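Local coordinates for protein copper-containing nitrite reductase (Thermus scotoductus, PDB 6HBE) that probably catalyses the copper-dependent reduction of nitrite to nitric oxide as a homotrimer whose subunits carry an additional copper-binding cupredoxin domain, at residues C[213-218]-C[262-267]; C[383-388]-C[431-436]; C[175-180]-C[307-312]; C[362-367]-C[437-442]. All coordinates share one frame; numbering follows the deposited sequence.

Contact 1 of 4, residues C[213-218]-C[262-267]. With CU (copper (II) ion), chain E.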
loop_
_atom_site.group_PDB
_atom_site.type_symbol
_atom_site.label_atom_id
_atom_site.label_comp_id
_atom_site.label_asym_id
_atom_site.label_seq_id
_atom_site.Cartn_x
_atom_site.Cartn_y
_atom_site.Cartn_z
ATOM N N SER C 213 -0.446 7.584 -7.232
ATOM C CA SER C 213 -0.062 7.583 -8.656
ATOM C C SER C 213 1.156 8.462 -8.861
ATOM O O SER C 213 1.320 9.465 -8.157
ATOM C CB SER C 213 -1.219 8.102 -9.515
ATOM O OG SER C 213 -0.931 8.049 -10.918
ATOM N N THR C 214 2.001 8.102 -9.826
ATOM C CA THR C 214 3.098 8.953 -10.292
ATOM C C THR C 214 2.983 9.019 -11.816
ATOM O O THR C 214 3.528 8.170 -12.535
ATOM C CB THR C 214 4.516 8.483 -9.831
ATOM O OG1 THR C 214 4.654 7.063 -9.996
ATOM C CG2 THR C 214 4.723 8.818 -8.338
ATOM N N LEU C 215 2.285 10.040 -12.307
ATOM C CA LEU C 215 1.994 10.144 -13.757
ATOM C C LEU C 215 3.245 10.512 -14.548
ATOM O O LEU C 215 4.015 11.350 -14.103
ATOM C CB LEU C 215 0.886 11.150 -14.058
ATOM C CG LEU C 215 0.254 11.069 -15.453
ATOM C CD1 LEU C 215 -0.545 9.801 -15.632
ATOM C CD2 LEU C 215 -0.659 12.249 -15.701
ATOM N N HIS C 216 3.434 9.857 -15.693
ATOM C CA HIS C 216 4.679 9.940 -16.479
ATOM C C HIS C 216 4.352 9.846 -17.985
ATOM O O HIS C 216 3.392 9.155 -18.351
ATOM C CB HIS C 216 5.633 8.813 -16.046
ATOM C CG HIS C 216 6.848 8.647 -16.919
ATOM N ND1 HIS C 216 7.918 9.525 -16.904
ATOM C CD2 HIS C 216 7.175 7.671 -17.802
ATOM C CE1 HIS C 216 8.842 9.108 -17.753
ATOM N NE2 HIS C 216 8.416 7.981 -18.313
ATOM N N VAL C 217 5.139 10.512 -18.839
ATOM C CA VAL C 217 5.097 10.267 -20.314
ATOM C C VAL C 217 6.473 9.793 -20.811
ATOM O O VAL C 217 7.454 10.489 -20.617
ATOM C CB VAL C 217 4.647 11.521 -21.138
ATOM C CG1 VAL C 217 4.722 11.226 -22.647
ATOM C CG2 VAL C 217 3.235 11.917 -20.811
ATOM N N VAL C 218 6.530 8.594 -21.417
ATOM C CA VAL C 218 7.787 8.015 -21.936
ATOM C C VAL C 218 8.225 8.850 -23.137
ATOM O O VAL C 218 7.486 8.957 -24.124
ATOM C CB VAL C 218 7.606 6.536 -22.373
ATOM C CG1 VAL C 218 8.937 5.911 -22.813
ATOM C CG2 VAL C 218 6.988 5.707 -21.248
ATOM N N TYR C 262 4.341 8.195 -27.546
ATOM C CA TYR C 262 4.750 8.736 -26.277
ATOM C C TYR C 262 3.751 8.184 -25.254
ATOM O O TYR C 262 2.582 8.582 -25.253
ATOM C CB TYR C 262 4.711 10.276 -26.306
ATOM C CG TYR C 262 5.762 10.936 -27.216
ATOM C CD1 TYR C 262 5.516 11.132 -28.577
ATOM C CD2 TYR C 262 6.971 11.369 -26.707
ATOM C CE1 TYR C 262 6.473 11.730 -29.415
ATOM C CE2 TYR C 262 7.960 11.954 -27.522
ATOM C CZ TYR C 262 7.693 12.148 -28.879
ATOM O OH TYR C 262 8.637 12.746 -29.701
ATOM N N THR C 263 4.204 7.228 -24.446
ATOM C CA THR C 263 3.303 6.419 -23.615
ATOM C C THR C 263 2.989 7.152 -22.294
ATOM O O THR C 263 3.902 7.545 -21.575
ATOM C CB THR C 263 3.919 5.024 -23.391
ATOM O OG1 THR C 263 3.940 4.320 -24.636
ATOM C CG2 THR C 263 3.135 4.206 -22.397
ATOM N N LEU C 264 1.708 7.261 -21.968
ATOM C CA LEU C 264 1.232 7.827 -20.693
ATOM C C LEU C 264 1.056 6.680 -19.695
ATOM O O LEU C 264 0.378 5.670 -19.991
ATOM C CB LEU C 264 -0.115 8.520 -20.913
ATOM C CG LEU C 264 -0.789 9.159 -19.707
ATOM C CD1 LEU C 264 -0.012 10.422 -19.318
ATOM C CD2 LEU C 264 -2.265 9.479 -19.982
ATOM N N VAL C 265 1.632 6.826 -18.506
ATOM C CA VAL C 265 1.670 5.702 -17.557
ATOM C C VAL C 265 1.852 6.243 -16.134
ATOM O O VAL C 265 2.395 7.378 -15.921
ATOM C CB VAL C 265 2.784 4.686 -17.969
ATOM C CG1 VAL C 265 4.172 5.260 -17.764
ATOM C CG2 VAL C 265 2.639 3.325 -17.264
ATOM N N THR C 266 1.380 5.450 -15.169
ATOM C CA THR C 266 1.755 5.645 -13.763
ATOM C C THR C 266 3.000 4.823 -13.468
ATOM O O THR C 266 3.067 3.610 -13.755
ATOM C CB THR C 266 0.640 5.298 -12.717
ATOM O OG1 THR C 266 1.221 5.323 -11.408
ATOM C CG2 THR C 266 0.018 3.912 -12.949
ATOM N N HIS C 267 3.981 5.438 -12.823
ATOM C CA HIS C 267 5.233 4.721 -12.508
ATOM C C HIS C 267 5.124 3.816 -11.245
ATOM O O HIS C 267 6.097 3.201 -10.848
ATOM C CB HIS C 267 6.445 5.668 -12.476
ATOM C CG HIS C 267 7.526 5.264 -13.443
ATOM N ND1 HIS C 267 8.430 4.266 -13.175
ATOM C CD2 HIS C 267 7.796 5.687 -14.708
ATOM C CE1 HIS C 267 9.235 4.113 -14.215
ATOM N NE2 HIS C 267 8.865 4.957 -15.161
HETATM CU CU CU E . 9.939 5.103 -16.915
HETATM O O HOH W 1 9.558 5.344 -18.844
#

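Contact 2 of 4, residues C[383-388]-C[431-436]. With CU (copper (II) ion), chain L.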
loop_
_atom_site.group_PDB
_atom_site.type_symbol
_atom_site.label_atom_id
_atom_site.label_comp_id
_atom_site.label_asym_id
_atom_site.label_seq_id
_atom_site.Cartn_x
_atom_site.Cartn_y
_atom_site.Cartn_z
ATOM N N GLU C 383 -27.961 5.230 10.241
ATOM C CA GLU C 383 -28.843 4.180 9.712
ATOM C C GLU C 383 -28.758 4.082 8.196
ATOM O O GLU C 383 -28.232 4.983 7.542
ATOM C CB GLU C 383 -30.312 4.458 10.124
ATOM C CG GLU C 383 -30.719 5.930 10.135
ATOM C CD GLU C 383 -30.709 6.588 8.765
ATOM O OE1 GLU C 383 -31.417 6.077 7.865
ATOM O OE2 GLU C 383 -29.990 7.609 8.593
ATOM N N GLY C 384 -29.286 2.979 7.660
ATOM C CA GLY C 384 -29.397 2.781 6.211
ATOM C C GLY C 384 -28.027 2.800 5.526
ATOM O O GLY C 384 -27.038 2.270 6.073
ATOM N N GLU C 385 -27.955 3.470 4.378
ATOM C CA GLU C 385 -26.687 3.634 3.654
ATOM C C GLU C 385 -25.649 4.471 4.392
ATOM O O GLU C 385 -24.476 4.490 3.989
ATOM C CB GLU C 385 -26.945 4.229 2.248
ATOM C CG GLU C 385 -27.797 3.351 1.350
ATOM C CD GLU C 385 -27.200 1.986 1.121
ATOM O OE1 GLU C 385 -25.944 1.881 0.940
ATOM O OE2 GLU C 385 -27.988 1.014 1.098
ATOM N N ARG C 386 -26.039 5.161 5.462
ATOM C CA ARG C 386 -25.093 5.897 6.280
ATOM C C ARG C 386 -24.378 5.074 7.359
ATOM O O ARG C 386 -23.414 5.583 7.961
ATOM C CB ARG C 386 -25.749 7.137 6.884
ATOM C CG ARG C 386 -26.300 8.090 5.839
ATOM C CD ARG C 386 -26.699 9.431 6.431
ATOM N NE ARG C 386 -27.737 9.255 7.446
ATOM C CZ ARG C 386 -28.031 10.137 8.395
ATOM N NH1 ARG C 386 -27.396 11.290 8.481
ATOM N NH2 ARG C 386 -29.013 9.875 9.250
ATOM N N THR C 387 -24.809 3.818 7.570
ATOM C CA THR C 387 -24.268 2.948 8.624
ATOM C C THR C 387 -23.517 1.763 8.055
ATOM O O THR C 387 -23.754 1.315 6.915
ATOM C CB THR C 387 -25.368 2.418 9.617
ATOM O OG1 THR C 387 -24.760 1.979 10.832
ATOM C CG2 THR C 387 -26.186 1.287 9.049
ATOM N N GLY C 388 -22.572 1.289 8.854
ATOM C CA GLY C 388 -21.862 0.035 8.605
ATOM C C GLY C 388 -22.277 -1.117 9.510
ATOM O O GLY C 388 -21.575 -2.140 9.554
ATOM N N HIS C 431 -28.645 -3.032 3.646
ATOM C CA HIS C 431 -28.004 -2.809 2.340
ATOM C C HIS C 431 -28.332 -3.993 1.417
ATOM O O HIS C 431 -27.549 -4.944 1.295
ATOM C CB HIS C 431 -26.469 -2.678 2.524
ATOM C CG HIS C 431 -26.058 -1.776 3.649
ATOM N ND1 HIS C 431 -25.641 -2.246 4.883
ATOM C CD2 HIS C 431 -25.997 -0.427 3.720
ATOM C CE1 HIS C 431 -25.333 -1.223 5.655
ATOM N NE2 HIS C 431 -25.552 -0.108 4.980
ATOM N N PRO C 432 -29.505 -3.953 0.741
ATOM C CA PRO C 432 -30.007 -5.180 0.073
ATOM C C PRO C 432 -29.203 -5.699 -1.130
ATOM O O PRO C 432 -29.410 -6.829 -1.540
ATOM C CB PRO C 432 -31.456 -4.828 -0.322
ATOM C CG PRO C 432 -31.611 -3.353 -0.102
ATOM C CD PRO C 432 -30.390 -2.787 0.563
ATOM N N TYR C 433 -28.302 -4.867 -1.652
ATOM C CA TYR C 433 -27.310 -5.233 -2.693
ATOM C C TYR C 433 -26.117 -6.075 -2.165
ATOM O O TYR C 433 -25.391 -6.667 -2.960
ATOM C CB TYR C 433 -26.810 -3.971 -3.440
ATOM C CG TYR C 433 -26.195 -2.942 -2.530
ATOM C CD1 TYR C 433 -24.840 -2.998 -2.183
ATOM C CD2 TYR C 433 -26.967 -1.924 -1.979
ATOM C CE1 TYR C 433 -24.288 -2.056 -1.314
ATOM C CE2 TYR C 433 -26.435 -1.015 -1.113
ATOM C CZ TYR C 433 -25.087 -1.071 -0.778
ATOM O OH TYR C 433 -24.599 -0.127 0.111
ATOM N N MET C 434 -25.921 -6.143 -0.845
ATOM C CA MET C 434 -24.985 -7.123 -0.247
ATOM C C MET C 434 -25.571 -8.507 -0.321
ATOM O O MET C 434 -26.688 -8.725 0.169
ATOM C CB MET C 434 -24.763 -6.867 1.234
ATOM C CG MET C 434 -24.010 -5.602 1.537
ATOM S SD MET C 434 -23.759 -5.305 3.305
ATOM C CE MET C 434 -22.945 -6.762 3.869
ATOM N N LYS C 435 -24.822 -9.453 -0.865
ATOM C CA LYS C 435 -25.354 -10.803 -1.083
ATOM C C LYS C 435 -24.311 -11.890 -0.916
ATOM O O LYS C 435 -23.161 -11.746 -1.354
ATOM C CB LYS C 435 -25.989 -10.912 -2.484
ATOM C CG LYS C 435 -26.729 -12.240 -2.730
ATOM C CD LYS C 435 -27.492 -12.285 -4.056
ATOM C CE LYS C 435 -28.728 -11.400 -4.044
ATOM N NZ LYS C 435 -29.495 -11.529 -5.314
ATOM N N GLY C 436 -24.735 -13.002 -0.317
ATOM C CA GLY C 436 -23.892 -14.176 -0.125
ATOM C C GLY C 436 -24.673 -15.479 -0.187
ATOM O O GLY C 436 -25.917 -15.461 -0.237
HETATM CU CU CU L . -25.445 -4.146 5.494
#

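Contact 3 of 4, residues C[175-180]-C[307-312]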
loop_
_atom_site.group_PDB
_atom_site.type_symbol
_atom_site.label_atom_id
_atom_site.label_comp_id
_atom_site.label_asym_id
_atom_site.label_seq_id
_atom_site.Cartn_x
_atom_site.Cartn_y
_atom_site.Cartn_z
ATOM N N ALA C 175 -6.365 -3.760 -5.225
ATOM C CA ALA C 175 -7.202 -3.466 -6.411
ATOM C C ALA C 175 -7.112 -4.558 -7.463
ATOM O O ALA C 175 -5.992 -5.028 -7.773
ATOM C CB ALA C 175 -6.773 -2.146 -7.051
ATOM N N LEU C 176 -8.252 -4.952 -8.051
ATOM C CA LEU C 176 -8.212 -5.902 -9.178
ATOM C C LEU C 176 -7.757 -5.191 -10.470
ATOM O O LEU C 176 -6.860 -5.692 -11.179
ATOM C CB LEU C 176 -9.567 -6.598 -9.374
ATOM C CG LEU C 176 -9.713 -7.582 -10.514
ATOM C CD1 LEU C 176 -8.800 -8.770 -10.376
ATOM C CD2 LEU C 176 -11.181 -8.041 -10.614
ATOM N N TYR C 177 -8.333 -4.017 -10.761
ATOM C CA TYR C 177 -7.954 -3.279 -11.963
ATOM C C TYR C 177 -7.688 -1.837 -11.573
ATOM O O TYR C 177 -8.257 -1.345 -10.582
ATOM C CB TYR C 177 -9.029 -3.363 -13.064
ATOM C CG TYR C 177 -9.356 -4.778 -13.507
ATOM C CD1 TYR C 177 -8.372 -5.627 -13.979
ATOM C CD2 TYR C 177 -10.671 -5.263 -13.436
ATOM C CE1 TYR C 177 -8.663 -6.964 -14.331
ATOM C CE2 TYR C 177 -10.972 -6.583 -13.812
ATOM C CZ TYR C 177 -9.979 -7.418 -14.283
ATOM O OH TYR C 177 -10.323 -8.732 -14.667
ATOM N N VAL C 178 -6.782 -1.215 -12.317
ATOM C CA VAL C 178 -6.511 0.236 -12.201
ATOM C C VAL C 178 -6.485 0.823 -13.611
ATOM O O VAL C 178 -5.877 0.234 -14.508
ATOM C CB VAL C 178 -5.208 0.519 -11.441
ATOM C CG1 VAL C 178 -5.087 2.021 -11.157
ATOM C CG2 VAL C 178 -5.172 -0.246 -10.122
ATOM N N MET C 179 -7.156 1.943 -13.823
ATOM C CA MET C 179 -7.496 2.383 -15.221
ATOM C C MET C 179 -7.615 3.881 -15.407
ATOM O O MET C 179 -7.901 4.599 -14.440
ATOM C CB MET C 179 -8.791 1.686 -15.720
ATOM C CG MET C 179 -10.070 1.978 -14.967
ATOM S SD MET C 179 -11.371 0.699 -15.197
ATOM C CE MET C 179 -10.796 -0.456 -13.975
ATOM N N PHE C 180 -7.381 4.339 -16.654
ATOM C CA PHE C 180 -7.610 5.751 -17.035
ATOM C C PHE C 180 -9.000 5.809 -17.721
ATOM O O PHE C 180 -9.301 5.019 -18.646
ATOM C CB PHE C 180 -6.547 6.302 -18.012
ATOM C CG PHE C 180 -5.120 6.316 -17.492
ATOM C CD1 PHE C 180 -4.807 6.711 -16.175
ATOM C CD2 PHE C 180 -4.057 5.981 -18.335
ATOM C CE1 PHE C 180 -3.485 6.743 -15.728
ATOM C CE2 PHE C 180 -2.743 6.013 -17.883
ATOM C CZ PHE C 180 -2.457 6.380 -16.576
ATOM N N ALA C 307 -19.607 -13.167 -21.802
ATOM C CA ALA C 307 -18.770 -12.612 -20.709
ATOM C C ALA C 307 -17.818 -13.637 -20.123
ATOM O O ALA C 307 -18.217 -14.773 -19.874
ATOM C CB ALA C 307 -19.658 -12.050 -19.593
ATOM N N LYS C 308 -16.572 -13.238 -19.868
ATOM C CA LYS C 308 -15.624 -14.150 -19.198
ATOM C C LYS C 308 -15.485 -13.920 -17.692
ATOM O O LYS C 308 -15.061 -14.815 -16.979
ATOM C CB LYS C 308 -14.266 -14.255 -19.917
ATOM C CG LYS C 308 -13.513 -12.983 -20.161
ATOM C CD LYS C 308 -12.361 -13.191 -21.150
ATOM C CE LYS C 308 -11.747 -11.829 -21.453
ATOM N NZ LYS C 308 -10.429 -11.856 -22.175
ATOM N N ARG C 309 -15.916 -12.760 -17.201
ATOM C CA ARG C 309 -15.829 -12.451 -15.775
ATOM C C ARG C 309 -16.854 -11.375 -15.444
ATOM O O ARG C 309 -17.040 -10.426 -16.235
ATOM C CB ARG C 309 -14.395 -11.977 -15.427
ATOM C CG ARG C 309 -14.209 -11.439 -14.017
ATOM C CD ARG C 309 -12.745 -11.188 -13.660
ATOM N NE ARG C 309 -12.099 -12.354 -13.047
ATOM C CZ ARG C 309 -10.781 -12.508 -12.866
ATOM N NH1 ARG C 309 -9.903 -11.557 -13.235
ATOM N NH2 ARG C 309 -10.335 -13.637 -12.300
ATOM N N VAL C 310 -17.549 -11.546 -14.315
ATOM C CA VAL C 310 -18.347 -10.479 -13.719
ATOM C C VAL C 310 -17.818 -10.184 -12.324
ATOM O O VAL C 310 -17.800 -11.057 -11.468
ATOM C CB VAL C 310 -19.855 -10.843 -13.592
ATOM C CG1 VAL C 310 -20.647 -9.639 -13.062
ATOM C CG2 VAL C 310 -20.388 -11.287 -14.943
ATOM N N VAL C 311 -17.421 -8.930 -12.104
ATOM C CA VAL C 311 -16.833 -8.466 -10.849
ATOM C C VAL C 311 -17.939 -7.705 -10.103
ATOM O O VAL C 311 -18.663 -6.921 -10.724
ATOM C CB VAL C 311 -15.644 -7.505 -11.128
ATOM C CG1 VAL C 311 -14.998 -7.043 -9.820
ATOM C CG2 VAL C 311 -14.609 -8.162 -12.054
ATOM N N ASP C 312 -18.081 -7.961 -8.797
ATOM C CA ASP C 312 -19.041 -7.249 -7.961
ATOM C C ASP C 312 -18.516 -7.161 -6.528
ATOM O O ASP C 312 -18.528 -8.153 -5.820
ATOM C CB ASP C 312 -20.404 -7.974 -7.997
ATOM C CG ASP C 312 -21.498 -7.243 -7.214
ATOM O OD1 ASP C 312 -21.262 -6.230 -6.493
ATOM O OD2 ASP C 312 -22.647 -7.664 -7.360
#

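Contact 4 of 4, residues C[362-367]-C[437-442]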
loop_
_atom_site.group_PDB
_atom_site.type_symbol
_atom_site.label_atom_id
_atom_site.label_comp_id
_atom_site.label_asym_id
_atom_site.label_seq_id
_atom_site.Cartn_x
_atom_site.Cartn_y
_atom_site.Cartn_z
ATOM N N VAL C 362 -19.247 -17.169 -1.120
ATOM C CA VAL C 362 -19.886 -18.496 -1.174
ATOM C C VAL C 362 -19.138 -19.441 -0.243
ATOM O O VAL C 362 -17.923 -19.637 -0.381
ATOM C CB VAL C 362 -19.850 -19.089 -2.597
ATOM C CG1 VAL C 362 -20.594 -20.436 -2.660
ATOM C CG2 VAL C 362 -20.395 -18.125 -3.608
ATOM N N LEU C 363 -19.872 -20.052 0.696
ATOM C CA LEU C 363 -19.296 -20.957 1.693
ATOM C C LEU C 363 -20.027 -22.316 1.605
ATOM O O LEU C 363 -21.271 -22.346 1.604
ATOM C CB LEU C 363 -19.464 -20.339 3.077
ATOM C CG LEU C 363 -18.918 -21.082 4.295
ATOM C CD1 LEU C 363 -17.397 -21.212 4.289
ATOM C CD2 LEU C 363 -19.370 -20.394 5.562
ATOM N N GLU C 364 -19.250 -23.391 1.522
ATOM C CA GLU C 364 -19.741 -24.784 1.480
ATOM C C GLU C 364 -19.174 -25.549 2.692
ATOM O O GLU C 364 -17.967 -25.776 2.784
ATOM C CB GLU C 364 -19.386 -25.456 0.161
ATOM C CG GLU C 364 -19.959 -24.715 -1.044
ATOM C CD GLU C 364 -19.684 -25.354 -2.382
ATOM O OE1 GLU C 364 -18.670 -26.072 -2.536
ATOM O OE2 GLU C 364 -20.472 -25.100 -3.324
ATOM N N ILE C 365 -20.064 -25.915 3.628
ATOM C CA ILE C 365 -19.703 -26.554 4.906
ATOM C C ILE C 365 -20.403 -27.921 5.059
ATOM O O ILE C 365 -21.510 -28.105 4.526
ATOM C CB ILE C 365 -20.066 -25.687 6.132
ATOM C CG1 ILE C 365 -21.484 -25.123 6.014
ATOM C CG2 ILE C 365 -19.084 -24.527 6.294
ATOM C CD1 ILE C 365 -22.005 -24.525 7.293
ATOM N N PRO C 366 -19.760 -28.874 5.763
ATOM C CA PRO C 366 -20.438 -30.161 6.085
ATOM C C PRO C 366 -21.432 -30.016 7.240
ATOM O O PRO C 366 -21.250 -29.158 8.115
ATOM C CB PRO C 366 -19.281 -31.076 6.497
ATOM C CG PRO C 366 -18.251 -30.129 7.067
ATOM C CD PRO C 366 -18.370 -28.851 6.264
ATOM N N VAL C 367 -22.484 -30.847 7.241
ATOM C CA VAL C 367 -23.453 -30.867 8.346
ATOM C C VAL C 367 -22.763 -30.995 9.708
ATOM O O VAL C 367 -21.748 -31.709 9.842
ATOM C CB VAL C 367 -24.523 -31.997 8.194
ATOM C CG1 VAL C 367 -25.474 -31.690 7.034
ATOM C CG2 VAL C 367 -23.882 -33.376 8.020
ATOM N N ILE C 437 -23.933 -16.586 -0.166
ATOM C CA ILE C 437 -24.487 -17.965 -0.246
ATOM C C ILE C 437 -23.853 -18.852 0.807
ATOM O O ILE C 437 -22.620 -18.806 1.020
ATOM C CB ILE C 437 -24.256 -18.595 -1.643
ATOM C CG1 ILE C 437 -25.137 -17.916 -2.706
ATOM C CG2 ILE C 437 -24.519 -20.098 -1.636
ATOM C CD1 ILE C 437 -24.775 -18.228 -4.138
ATOM N N ILE C 438 -24.671 -19.694 1.458
ATOM C CA ILE C 438 -24.166 -20.830 2.233
ATOM C C ILE C 438 -24.814 -22.120 1.707
ATOM O O ILE C 438 -26.043 -22.160 1.506
ATOM C CB ILE C 438 -24.466 -20.689 3.753
ATOM C CG1 ILE C 438 -23.631 -19.566 4.372
ATOM C CG2 ILE C 438 -24.171 -21.995 4.504
ATOM C CD1 ILE C 438 -24.065 -19.173 5.765
ATOM N N ARG C 439 -23.992 -23.139 1.473
ATOM C CA ARG C 439 -24.455 -24.480 1.121
ATOM C C ARG C 439 -23.935 -25.446 2.153
ATOM O O ARG C 439 -22.785 -25.343 2.561
ATOM C CB ARG C 439 -23.948 -24.916 -0.238
ATOM C CG ARG C 439 -24.214 -23.916 -1.340
ATOM C CD ARG C 439 -23.958 -24.526 -2.704
ATOM N NE ARG C 439 -24.256 -23.564 -3.772
ATOM C CZ ARG C 439 -23.364 -22.849 -4.478
ATOM N NH1 ARG C 439 -22.054 -22.973 -4.297
ATOM N NH2 ARG C 439 -23.798 -22.006 -5.412
ATOM N N VAL C 440 -24.784 -26.402 2.552
ATOM C CA VAL C 440 -24.453 -27.373 3.592
ATOM C C VAL C 440 -24.556 -28.768 2.977
ATOM O O VAL C 440 -25.607 -29.130 2.459
ATOM C CB VAL C 440 -25.390 -27.257 4.818
ATOM C CG1 VAL C 440 -24.901 -28.144 5.956
ATOM C CG2 VAL C 440 -25.481 -25.810 5.291
ATOM N N TYR C 441 -23.473 -29.531 3.036
ATOM C CA TYR C 441 -23.402 -30.823 2.373
ATOM C C TYR C 441 -23.364 -31.970 3.373
ATOM O O TYR C 441 -23.006 -31.787 4.528
ATOM C CB TYR C 441 -22.245 -30.899 1.358
ATOM C CG TYR C 441 -20.829 -30.868 1.921
ATOM C CD1 TYR C 441 -20.148 -29.661 2.085
ATOM C CD2 TYR C 441 -20.149 -32.043 2.224
ATOM C CE1 TYR C 441 -18.843 -29.631 2.568
ATOM C CE2 TYR C 441 -18.851 -32.024 2.719
ATOM C CZ TYR C 441 -18.195 -30.809 2.888
ATOM O OH TYR C 441 -16.908 -30.788 3.384
ATOM N N GLU C 442 -23.774 -33.151 2.900
ATOM C CA GLU C 442 -23.848 -34.383 3.714
ATOM C C GLU C 442 -23.641 -35.587 2.780
ATOM O O GLU C 442 -24.116 -35.561 1.645
ATOM C CB GLU C 442 -25.215 -34.500 4.404
ATOM C CG GLU C 442 -25.453 -35.791 5.200
ATOM C CD GLU C 442 -26.864 -35.891 5.768
ATOM O OE1 GLU C 442 -27.832 -36.105 4.982
ATOM O OE2 GLU C 442 -26.998 -35.756 7.007
#

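Contact 1 of 4, residues C[213-218]-C[262-267]
The ring edge of His267 points at the face of His216, the planes 80° apart, and both imidazoles serve one copper ion: His267 NE2 binds the metal at 2.1 Å, whereas His216 reaches it through a water. They stand on neighbouring antiparallel strands, 213-217 and 260-266, in a cupredoxin sheet. His80 and His114 of the second subunit complete the coordination, so this is the type 2 site of copper nitrite reductases, assembled between subunits. His216 and Val265 are a hydrogen-bonded pair, joined by backbone bonds in both directions, with side chains on the same face; with CG anti to the backbone N (chi1 171°) the His216 ring lies alongside Val265, whose CG1 touches its edge, and a hydrogen bond from His216 ND1 to Gln239 O limits its rotation. Toward the C-terminal end of 262-267, His267 N donates to Thr214 O at 2.8 Å, and Thr214 N gives Thr266 OG1 a longer, nearly straight bond of 3.3 Å. The Thr214 hydroxyl bonds to Pro245 O of the second subunit. On the other sheet face Leu215 CD1 meets Leu264 CD1 at 3.8 Å, beside Val217. The coordinated water lies 2.0 Å from copper and 2.9 Å from His216 NE2.

Contact 2 of 4, residues C[383-388]-C[431-436]
His431 NE2 faces two backbone oxygens, Gly384 O and Thr387 O, each 3.0 Å away; both bonds are weak, as expected when one N-H is shared. Across the same ring, ND1 binds copper at 2.0 Å, so the two carbonyls help fix the rotation of a metal ligand. Cys428 and His390 are further ligands, and Met434 belongs to the site with its SD 3.0 Å from copper, the type 1 pattern of plastocyanin-like domains. One step out, Tyr433 OH donates a short 2.6 Å bond to the syn lone pair of Glu385 OE1, and Asn356 ND2 is a second partner of the same hydroxyl. The carboxylate is brought there by the bend of its chain at chi2 (-59°), and it lies at the edges of both the tyrosine and the His431 rings. Glu385 OE1 also bonds to NE2 of His125, a ligand of another copper, so this glutamate lies between two copper sites, bonded to a ligand of one and resting at the ring edge of a ligand of the other. Farther out, Thr387 N bonds to Gly384 O and tightens the short 3-10 turn. A type I turn from His431 to Met434 leads into strand 435-443. The 383-388 loop joins strands 370-375 and 393-398, and the Tyr433 ring meets Phe44 of strand 39-46 edge-to-face.

Contact 3 of 4, residues C[175-180]-C[307-312]
Leu176 and Tyr177 meet Arg309 and Val311 through side chains alone, where strands 177-180 and 309-311, each outermost in its own sheet within the chain, approach one another; the closest CA atoms, of Leu176 and Val311, are 9.1 Å apart. Leu176 and Tyr177 form a classic beta bulge opposite Ala163, which sends both side chains toward the partner strand. CG of Leu176 covers the centre of the Tyr177 ring, and Leu176 CD2 meets Val311 CG2 tip to tip at 3.7 Å. Arg309 bends at chi3 (-91°), bringing NH1 within 3.2 Å of Tyr177 OH in a fairly straight bond (163°) lying in the guanidinium plane. NH2 of Arg309 forms salt bridges with Glu322 and with Glu376 of the second subunit, while Tyr177 OH also bonds to His410 NE2 of that subunit. The phenol oxygen is therefore gripped from two chains, and the arginine charge, probably balanced by the two carboxylates, would polarise it within a largely buried subunit interface.

Contact 4 of 4, residues C[362-367]-C[437-442]
Pro366 and Tyr441 show how a flat group can roof a parallel strand pair: the phenol ring lies over the proline, whose CB sits 4.1 Å from the ring centroid in a CH-pi contact, 24° off the normal. The strands, 362-366 and 435-443, are parallel neighbours in a sheet of the C-terminal cupredoxin domain, with Leu363, Ile365 and Val367 alternating with Arg439 and Tyr441 in giving the backbone bonds. Tyr441 CG is held between backbone N and carbonyl carbon (chi1 68°), a setting that folds the ring across strand 362-366, and its OH reaches beyond it to Val327 O, just past strand 324-326. Farther along the same face, the extended Arg439 lies beside Glu364, and its NH1 makes a 2.8 Å salt bridge with Glu364 OE2, approached on the anti side and out of the carboxylate plane. Ile437 CG2 lies against one face of the guanidinium, toward its rim. Each charge has a second partner: Glu364 OE1 takes Arg326, and Arg439 NE takes Glu423. On the opposite face the ridges are aliphatic: Leu363, Ile365, Ile438 and Val440. Ile365 CG1 rests beside Val440 CG2 at 4.1 Å, and Val367 CG1 comes in from the strand end against the other branch, Val440 CG1, at 3.8 Å. Beyond, Glu442 pairs with a strand of the second subunit. Next to the salt bridge, Val362 CG1 lies 3.4 Å from Arg439 NH1.

Overall arrangement
The four contacts illustrate how cupredoxin units and metal sites are strung along one chain. Contact 3 encloses contact 1 in sequence, and contact 4 likewise encloses contact 2. Contacts 1 and 3, with centres 21 Å apart, touch where Phe180 packs on Leu215 and Leu264. Contacts 2 and 4, 24 Å apart between centres, share strand 435-443, so the copper-binding turn runs directly into the sheet core. Contact 3 comes within about 5 Å of contact 2 between nearest atoms, whereas contacts 1 and 4 lie about 47 Å apart between centres, on opposite sides of the chain's centre. Contacts 1, 3 and 4 all reach the second subunit, which at contact 1 completes the copper site itself.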